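Local atomic coordinates of dermonecrotic toxin (Pasteurella multocida, PDB entry 2EBF), a protein that acts as a mitogenic, dermonecrotic toxin that induces bone resorption and is linked to severe atrophic rhinitis in pigs, represented here by its C-terminal region. Residues 359-368 with 388-397; 477-485 with 504-512. All coordinates share one frame; numbering follows the deposited sequence.

Contact 1. Residues 359-368 with 388-397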
loop_
_atom_site.group_PDB
_atom_site.type_symbol
_atom_site.label_atom_id
_atom_site.label_comp_id
_atom_site.label_asym_id
_atom_site.label_seq_id
_atom_site.Cartn_x
_atom_site.Cartn_y
_atom_site.Cartn_z
ATOM N N ILE A 359 16.260 -33.136 20.835
ATOM C CA ILE A 359 15.571 -32.895 19.569
ATOM C C ILE A 359 14.072 -33.116 19.769
ATOM O O ILE A 359 13.266 -32.266 19.397
ATOM C CB ILE A 359 16.161 -33.766 18.414
ATOM C CG1 ILE A 359 17.498 -33.173 17.952
ATOM C CG2 ILE A 359 15.191 -33.879 17.235
ATOM C CD1 ILE A 359 18.458 -34.192 17.392
ATOM N N ASN A 360 13.710 -34.229 20.409
ATOM C CA ASN A 360 12.298 -34.554 20.620
ATOM C C ASN A 360 11.549 -33.592 21.536
ATOM O O ASN A 360 10.370 -33.326 21.317
ATOM C CB ASN A 360 12.129 -36.018 21.052
ATOM C CG ASN A 360 12.504 -36.981 19.938
ATOM O OD1 ASN A 360 12.661 -36.562 18.787
ATOM N ND2 ASN A 360 12.670 -38.258 20.268
ATOM N N GLU A 361 12.237 -33.058 22.541
ATOM C CA GLU A 361 11.656 -32.050 23.436
ATOM C C GLU A 361 11.405 -30.751 22.669
ATOM O O GLU A 361 10.373 -30.090 22.852
ATOM C CB GLU A 361 12.583 -31.798 24.619
ATOM C CG GLU A 361 12.508 -32.888 25.670
ATOM C CD GLU A 361 13.610 -32.796 26.716
ATOM O OE1 GLU A 361 13.482 -33.490 27.749
ATOM O OE2 GLU A 361 14.600 -32.056 26.509
ATOM N N ARG A 362 12.355 -30.399 21.805
ATOM C CA ARG A 362 12.197 -29.259 20.904
ATOM C C ARG A 362 10.994 -29.401 19.978
ATOM O O ARG A 362 10.226 -28.459 19.810
ATOM C CB ARG A 362 13.466 -29.030 20.098
ATOM C CG ARG A 362 14.484 -28.169 20.831
ATOM C CD ARG A 362 15.791 -28.115 20.094
ATOM N NE ARG A 362 16.734 -29.106 20.588
ATOM C CZ ARG A 362 17.811 -29.514 19.924
ATOM N NH1 ARG A 362 18.085 -29.030 18.724
ATOM N NH2 ARG A 362 18.607 -30.430 20.457
ATOM N N ILE A 363 10.827 -30.579 19.382
ATOM C CA ILE A 363 9.702 -30.818 18.479
ATOM C C ILE A 363 8.372 -30.737 19.224
ATOM O O ILE A 363 7.394 -30.173 18.701
ATOM C CB ILE A 363 9.812 -32.185 17.760
ATOM C CG1 ILE A 363 11.091 -32.235 16.910
ATOM C CG2 ILE A 363 8.548 -32.452 16.930
ATOM C CD1 ILE A 363 11.427 -33.629 16.340
ATOM N N GLU A 364 8.345 -31.305 20.432
ATOM C CA GLU A 364 7.176 -31.239 21.311
ATOM C C GLU A 364 6.828 -29.808 21.686
ATOM O O GLU A 364 5.658 -29.435 21.661
ATOM C CB GLU A 364 7.392 -32.067 22.581
ATOM C CG GLU A 364 7.236 -33.562 22.360
ATOM C CD GLU A 364 7.896 -34.412 23.444
ATOM O OE1 GLU A 364 8.293 -33.867 24.501
ATOM O OE2 GLU A 364 8.019 -35.638 23.232
ATOM N N LYS A 365 7.843 -29.018 22.029
ATOM C CA LYS A 365 7.639 -27.617 22.391
ATOM C C LYS A 365 7.159 -26.786 21.206
ATOM O O LYS A 365 6.266 -25.963 21.368
ATOM C CB LYS A 365 8.899 -27.008 23.013
ATOM C CG LYS A 365 8.632 -25.699 23.786
ATOM C CD LYS A 365 9.626 -25.530 24.921
ATOM C CE LYS A 365 9.157 -24.501 25.940
ATOM N NZ LYS A 365 8.202 -25.075 26.951
ATOM N N CYS A 366 7.741 -27.001 20.022
ATOM C CA CYS A 366 7.331 -26.266 18.810
ATOM C C CYS A 366 5.888 -26.583 18.418
ATOM O O CYS A 366 5.100 -25.679 18.092
ATOM C CB CYS A 366 8.274 -26.563 17.628
ATOM S SG CYS A 366 9.935 -25.824 17.796
ATOM N N MET A 367 5.549 -27.864 18.455
ATOM C CA MET A 367 4.216 -28.303 18.071
ATOM C C MET A 367 3.167 -27.969 19.139
ATOM O O MET A 367 2.132 -27.376 18.824
ATOM C CB MET A 367 4.203 -29.798 17.701
ATOM C CG MET A 367 4.887 -30.140 16.355
ATOM S SD MET A 367 4.229 -29.302 14.875
ATOM C CE MET A 367 5.276 -27.847 14.784
ATOM N N ASN A 368 3.445 -28.310 20.393
ATOM C CA ASN A 368 2.425 -28.224 21.444
ATOM C C ASN A 368 2.301 -26.869 22.138
ATOM O O ASN A 368 1.201 -26.489 22.549
ATOM C CB ASN A 368 2.612 -29.340 22.476
ATOM C CG ASN A 368 2.562 -30.727 21.854
ATOM O OD1 ASN A 368 3.277 -31.637 22.281
ATOM N ND2 ASN A 368 1.712 -30.900 20.852
ATOM N N ASN A 388 12.805 -36.454 10.983
ATOM C CA ASN A 388 12.075 -36.432 12.241
ATOM C C ASN A 388 10.575 -36.270 12.040
ATOM O O ASN A 388 9.849 -35.951 12.978
ATOM C CB ASN A 388 12.621 -35.319 13.139
ATOM C CG ASN A 388 14.051 -35.575 13.556
ATOM O OD1 ASN A 388 14.966 -34.960 13.034
ATOM N ND2 ASN A 388 14.249 -36.522 14.474
ATOM N N LEU A 389 10.115 -36.517 10.816
ATOM C CA LEU A 389 8.730 -36.235 10.441
ATOM C C LEU A 389 7.688 -36.924 11.329
ATOM O O LEU A 389 6.701 -36.304 11.744
ATOM C CB LEU A 389 8.501 -36.573 8.968
ATOM C CG LEU A 389 7.100 -36.331 8.402
ATOM C CD1 LEU A 389 6.700 -34.860 8.520
ATOM C CD2 LEU A 389 7.027 -36.802 6.960
ATOM N N THR A 390 7.920 -38.195 11.634
ATOM C CA THR A 390 7.008 -38.982 12.457
ATOM C C THR A 390 6.716 -38.281 13.775
ATOM O O THR A 390 5.587 -38.309 14.268
ATOM C CB THR A 390 7.599 -40.378 12.738
ATOM O OG1 THR A 390 7.684 -41.098 11.506
ATOM C CG2 THR A 390 6.736 -41.184 13.734
ATOM N N THR A 391 7.749 -37.652 14.334
ATOM C CA THR A 391 7.660 -37.022 15.636
ATOM C C THR A 391 6.832 -35.744 15.546
ATOM O O THR A 391 6.045 -35.447 16.447
ATOM C CB THR A 391 9.078 -36.761 16.210
ATOM O OG1 THR A 391 9.824 -37.990 16.175
ATOM C CG2 THR A 391 9.009 -36.253 17.649
ATOM N N PHE A 392 7.000 -34.995 14.462
ATOM C CA PHE A 392 6.172 -33.814 14.227
ATOM C C PHE A 392 4.699 -34.212 14.092
ATOM O O PHE A 392 3.830 -33.579 14.689
ATOM C CB PHE A 392 6.626 -33.044 12.977
ATOM C CG PHE A 392 7.838 -32.171 13.199
ATOM C CD1 PHE A 392 7.692 -30.841 13.611
ATOM C CD2 PHE A 392 9.124 -32.667 12.973
ATOM C CE1 PHE A 392 8.813 -30.015 13.819
ATOM C CE2 PHE A 392 10.252 -31.851 13.172
ATOM C CZ PHE A 392 10.094 -30.527 13.591
ATOM N N ILE A 393 4.443 -35.260 13.311
ATOM C CA ILE A 393 3.085 -35.751 13.045
ATOM C C ILE A 393 2.413 -36.226 14.335
ATOM O O ILE A 393 1.248 -35.908 14.600
ATOM C CB ILE A 393 3.107 -36.875 11.975
ATOM C CG1 ILE A 393 3.580 -36.313 10.625
ATOM C CG2 ILE A 393 1.740 -37.549 11.822
ATOM C CD1 ILE A 393 3.734 -37.370 9.535
ATOM N N ASP A 394 3.160 -36.978 15.138
ATOM C CA ASP A 394 2.672 -37.473 16.421
ATOM C C ASP A 394 2.288 -36.372 17.406
ATOM O O ASP A 394 1.462 -36.592 18.297
ATOM C CB ASP A 394 3.715 -38.385 17.059
ATOM C CG ASP A 394 3.808 -39.732 16.375
ATOM O OD1 ASP A 394 2.981 -40.029 15.482
ATOM O OD2 ASP A 394 4.709 -40.511 16.754
ATOM N N ASN A 395 2.896 -35.199 17.255
ATOM C CA ASN A 395 2.572 -34.055 18.101
ATOM C C ASN A 395 1.592 -33.087 17.440
ATOM O O ASN A 395 1.445 -31.943 17.872
ATOM C CB ASN A 395 3.854 -33.352 18.558
ATOM C CG ASN A 395 4.621 -34.175 19.572
ATOM O OD1 ASN A 395 5.542 -34.925 19.224
ATOM N ND2 ASN A 395 4.209 -34.088 20.827
ATOM N N GLY A 396 0.929 -33.556 16.385
ATOM C CA GLY A 396 -0.180 -32.822 15.786
ATOM C C GLY A 396 0.074 -31.919 14.588
ATOM O O GLY A 396 -0.821 -31.164 14.203
ATOM N N LEU A 397 1.253 -32.003 13.966
ATOM C CA LEU A 397 1.521 -31.246 12.725
ATOM C C LEU A 397 0.355 -31.381 11.742
ATOM O O LEU A 397 -0.063 -32.493 11.425
ATOM C CB LEU A 397 2.813 -31.735 12.044
ATOM C CG LEU A 397 3.203 -31.081 10.713
ATOM C CD1 LEU A 397 3.796 -29.684 10.942
ATOM C CD2 LEU A 397 4.166 -31.971 9.931
HETATM O O HOH W 1 12.411 -37.450 16.258
#
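Ile363 of helix 359-370 lies across the ring of Phe392, and its two branches share that ring. CB passes Thr391 CG2. The CG2 branch, anti to the backbone N, stands over one ring face, 3.7 Å from the centroid and almost on the ring normal, a CH-pi contact. CG1 runs above CE2 and CZ, and CD1 reaches past CE2 to touch both Thr391 CG2 and Asn388 CB, 3.8 Å from each.

One turn on, Met367 takes another side of that ring: its SD is 5.4 Å from the centroid of Phe392 and almost in the ring plane, a Met-aromatic contact at the edge. The bend at chi2 (-58°) turns SD toward Leu397, whose CD1 is 4.0 Å away; chi3 places CE close to Phe392 CD1. Met367 CB packs on Asn395.

Polar groups line the outer margin. Asn395 ND2 donates to Asn368 OD1 at 3.0 Å, a bent bond with 135° at the hydrogen, and the same ND2 lies 3.4 Å from Glu364 CG. At the other end, one water joins Asn360 OD1, to which it donates, and Thr391 OG1.

The helix axes approach to 9.4 Å at a crossing angle of -37°. Val499 of strand 498-502 touches Met367, Phe392 and Leu397, so the apolar side of the pair faces the sheet. A Schellman motif ends the second helix: Leu397 N bonds to Phe392 O and Gly396 N to Ile393 O. Helix 359-370 leads into strand 372-376, and helix 389-394 belongs to the beta-alpha-beta connection from that strand to parallel strand 399-402, with strand 498-502 between them.

Contact 2. Residues 477-485 with 504-512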
loop_
_atom_site.group_PDB
_atom_site.type_symbol
_atom_site.label_atom_id
_atom_site.label_comp_id
_atom_site.label_asym_id
_atom_site.label_seq_id
_atom_site.Cartn_x
_atom_site.Cartn_y
_atom_site.Cartn_z
ATOM N N LEU A 477 11.325 -5.382 0.533
ATOM C CA LEU A 477 10.201 -5.149 1.450
ATOM C C LEU A 477 8.855 -5.494 0.797
ATOM O O LEU A 477 7.996 -6.114 1.435
ATOM C CB LEU A 477 10.195 -3.687 1.920
ATOM C CG LEU A 477 9.041 -3.209 2.803
ATOM C CD1 LEU A 477 8.978 -4.030 4.061
ATOM C CD2 LEU A 477 9.191 -1.740 3.153
ATOM N N TYR A 478 8.678 -5.063 -0.454
ATOM C CA TYR A 478 7.474 -5.344 -1.218
ATOM C C TYR A 478 7.243 -6.846 -1.293
ATOM O O TYR A 478 6.154 -7.329 -1.000
ATOM C CB TYR A 478 7.542 -4.749 -2.647
ATOM C CG TYR A 478 6.360 -5.180 -3.512
ATOM C CD1 TYR A 478 6.424 -6.334 -4.304
ATOM C CD2 TYR A 478 5.173 -4.451 -3.510
ATOM C CE1 TYR A 478 5.327 -6.737 -5.080
ATOM C CE2 TYR A 478 4.088 -4.840 -4.278
ATOM C CZ TYR A 478 4.170 -5.979 -5.057
ATOM O OH TYR A 478 3.079 -6.361 -5.819
ATOM N N TYR A 479 8.282 -7.573 -1.695
ATOM C CA TYR A 479 8.204 -9.019 -1.869
ATOM C C TYR A 479 7.940 -9.733 -0.535
ATOM O O TYR A 479 7.058 -10.583 -0.440
ATOM C CB TYR A 479 9.487 -9.518 -2.543
ATOM C CG TYR A 479 9.579 -11.012 -2.668
ATOM C CD1 TYR A 479 8.769 -11.706 -3.561
ATOM C CD2 TYR A 479 10.479 -11.735 -1.888
ATOM C CE1 TYR A 479 8.851 -13.086 -3.674
ATOM C CE2 TYR A 479 10.569 -13.119 -1.994
ATOM C CZ TYR A 479 9.747 -13.783 -2.889
ATOM O OH TYR A 479 9.834 -15.156 -3.000
ATOM N N LYS A 480 8.692 -9.357 0.497
ATOM C CA LYS A 480 8.524 -9.955 1.820
ATOM C C LYS A 480 7.132 -9.684 2.386
ATOM O O LYS A 480 6.516 -10.563 2.994
ATOM C CB LYS A 480 9.583 -9.420 2.777
ATOM C CG LYS A 480 9.467 -9.973 4.194
ATOM C CD LYS A 480 10.540 -9.363 5.066
ATOM C CE LYS A 480 10.594 -10.033 6.419
ATOM N NZ LYS A 480 11.539 -9.313 7.329
ATOM N N GLY A 481 6.649 -8.459 2.187
ATOM C CA GLY A 481 5.356 -8.048 2.718
ATOM C C GLY A 481 4.217 -8.895 2.201
ATOM O O GLY A 481 3.324 -9.260 2.960
ATOM N N ASN A 482 4.244 -9.210 0.909
ATOM C CA ASN A 482 3.188 -10.039 0.315
ATOM C C ASN A 482 3.184 -11.481 0.839
ATOM O O ASN A 482 2.127 -12.117 0.960
ATOM C CB ASN A 482 3.299 -10.029 -1.208
ATOM C CG ASN A 482 2.959 -8.670 -1.821
ATOM O OD1 ASN A 482 3.401 -8.360 -2.933
ATOM N ND2 ASN A 482 2.174 -7.862 -1.108
ATOM N N ILE A 483 4.366 -11.998 1.147
ATOM C CA ILE A 483 4.491 -13.346 1.701
ATOM C C ILE A 483 3.982 -13.383 3.144
ATOM O O ILE A 483 3.225 -14.262 3.524
ATOM C CB ILE A 483 5.947 -13.847 1.596
ATOM C CG1 ILE A 483 6.307 -14.001 0.116
ATOM C CG2 ILE A 483 6.134 -15.178 2.360
ATOM C CD1 ILE A 483 7.708 -14.472 -0.151
ATOM N N ILE A 484 4.409 -12.418 3.944
ATOM C CA ILE A 484 3.947 -12.300 5.322
ATOM C C ILE A 484 2.420 -12.148 5.402
ATOM O O ILE A 484 1.763 -12.811 6.216
ATOM C CB ILE A 484 4.718 -11.170 6.046
ATOM C CG1 ILE A 484 6.091 -11.724 6.460
ATOM C CG2 ILE A 484 3.931 -10.639 7.239
ATOM C CD1 ILE A 484 7.051 -10.709 7.003
ATOM N N ALA A 485 1.862 -11.309 4.537
ATOM C CA ALA A 485 0.417 -11.126 4.459
ATOM C C ALA A 485 -0.293 -12.456 4.210
ATOM O O ALA A 485 -1.283 -12.773 4.885
ATOM C CB ALA A 485 0.058 -10.098 3.367
ATOM N N SER A 504 16.205 -16.862 4.717
ATOM C CA SER A 504 16.495 -16.142 5.971
ATOM C C SER A 504 16.031 -14.681 5.977
ATOM O O SER A 504 15.600 -14.163 7.010
ATOM C CB SER A 504 17.975 -16.254 6.335
ATOM O OG SER A 504 18.238 -17.551 6.865
ATOM N N SER A 505 16.082 -14.039 4.814
ATOM C CA SER A 505 15.562 -12.673 4.635
ATOM C C SER A 505 14.053 -12.521 4.907
ATOM O O SER A 505 13.550 -11.401 5.080
ATOM C CB SER A 505 15.882 -12.181 3.226
ATOM O OG SER A 505 15.177 -12.932 2.253
ATOM N N LEU A 506 13.326 -13.634 4.930
ATOM C CA LEU A 506 11.888 -13.582 5.190
ATOM C C LEU A 506 11.586 -13.917 6.646
ATOM O O LEU A 506 10.605 -13.436 7.210
ATOM C CB LEU A 506 11.130 -14.540 4.254
ATOM C CG LEU A 506 11.366 -14.377 2.743
ATOM C CD1 LEU A 506 10.638 -15.469 1.971
ATOM C CD2 LEU A 506 10.941 -12.977 2.241
ATOM N N LEU A 507 12.448 -14.737 7.236
ATOM C CA LEU A 507 12.235 -15.318 8.563
ATOM C C LEU A 507 12.184 -14.295 9.683
ATOM O O LEU A 507 11.187 -14.214 10.401
ATOM C CB LEU A 507 13.342 -16.334 8.866
ATOM C CG LEU A 507 13.387 -17.594 7.994
ATOM C CD1 LEU A 507 14.623 -18.422 8.297
ATOM C CD2 LEU A 507 12.144 -18.413 8.233
ATOM N N ASN A 508 13.281 -13.548 9.835
ATOM C CA ASN A 508 13.443 -12.535 10.879
ATOM C C ASN A 508 13.363 -11.116 10.318
ATOM O O ASN A 508 13.002 -10.931 9.150
ATOM C CB ASN A 508 14.773 -12.754 11.617
ATOM C CG ASN A 508 14.721 -13.952 12.563
ATOM O OD1 ASN A 508 13.793 -14.084 13.373
ATOM N ND2 ASN A 508 15.715 -14.829 12.464
ATOM N N SER A 509 13.695 -10.121 11.139
ATOM C CA SER A 509 13.489 -8.723 10.760
ATOM C C SER A 509 14.420 -8.281 9.651
ATOM O O SER A 509 15.500 -8.846 9.472
ATOM C CB SER A 509 13.598 -7.782 11.966
ATOM O OG SER A 509 12.632 -8.116 12.955
ATOM N N THR A 510 13.969 -7.295 8.884
ATOM C CA THR A 510 14.766 -6.660 7.836
ATOM C C THR A 510 14.426 -5.160 7.858
ATOM O O THR A 510 13.431 -4.765 8.483
ATOM C CB THR A 510 14.440 -7.219 6.434
ATOM O OG1 THR A 510 13.014 -7.266 6.268
ATOM C CG2 THR A 510 15.063 -8.619 6.213
ATOM N N PRO A 511 15.269 -4.317 7.228
ATOM C CA PRO A 511 14.993 -2.872 7.145
ATOM C C PRO A 511 13.654 -2.503 6.502
ATOM O O PRO A 511 13.319 -3.003 5.418
ATOM C CB PRO A 511 16.155 -2.354 6.296
ATOM C CG PRO A 511 17.272 -3.285 6.604
ATOM C CD PRO A 511 16.578 -4.639 6.622
ATOM N N GLY A 512 12.900 -1.627 7.169
ATOM C CA GLY A 512 11.575 -1.207 6.677
ATOM C C GLY A 512 11.446 0.305 6.568
ATOM O O GLY A 512 12.442 1.037 6.663
#
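Lys480 carries this contact with a straight side chain that leaves helix 473-490 and ends among the backbone and hydroxyl oxygens of 504-512. NZ donates two hydrogen bonds across the interface, to Thr510 OG1 at 2.7 Å and to Asn508 O at 2.8 Å. The second meets its carbonyl at a C=O...N angle of 147°. Weak bonds from NZ to Met517 O and Pro518 O add to these oxygen-rich surroundings, which probably stabilise the buried positive charge. Every torsion of the lysine is close to 180°, and this full extension brings the ammonium group, tip to tip, to the threonine hydroxyl. Farther back, CE lies 3.5 Å from Ser505 O.

The lysine stem is flanked by Leu506, which runs past it in the opposite direction and sets its CD2 3.8 Å from Lys480 CB. The other branch of Leu506, CD1, meets Ile483 CD1 at 3.8 Å, the two side chains crossing nearly at right angles.

A second shell fixes the receiving loop: the Asn508 amide is held by Gln522 and Leu540 O, while Ser509 OG bonds to Asp542 and Tyr338. Helix 473-490 meets helix 312-333 through Leu477, Tyr478 and Asn482, and meets 504-512 through Leu477, Lys480 and Ile483. Strand 510-511 pairs antiparallel with strand 516-517, whereas Leu506 and Leu507 bond by backbone to Leu520 and Val521 of helix 520-524, which Ile484 also touches.

In the fold
Both contacts belong to the C2 domain of the toxin and are set around the same mixed beta-sheet, yet they share no segment: their centres are 27 Å apart and their nearest atoms about 12 Å. Strand 498-502 relates them, since its Val499 lies under contact 1 and the chain leaves its end directly into helix 504-507 of contact 2. Contact 1, about 38 Å from the centre of the chain, is a peripheral pair of helices with an apolar inner side and a polar margin of asparagine amides and one bridging water. Contact 2, about 15 Å from that centre, is largely buried and joins a helix to a loop-rich segment; there the polar grip is internal, centred on one ammonium group.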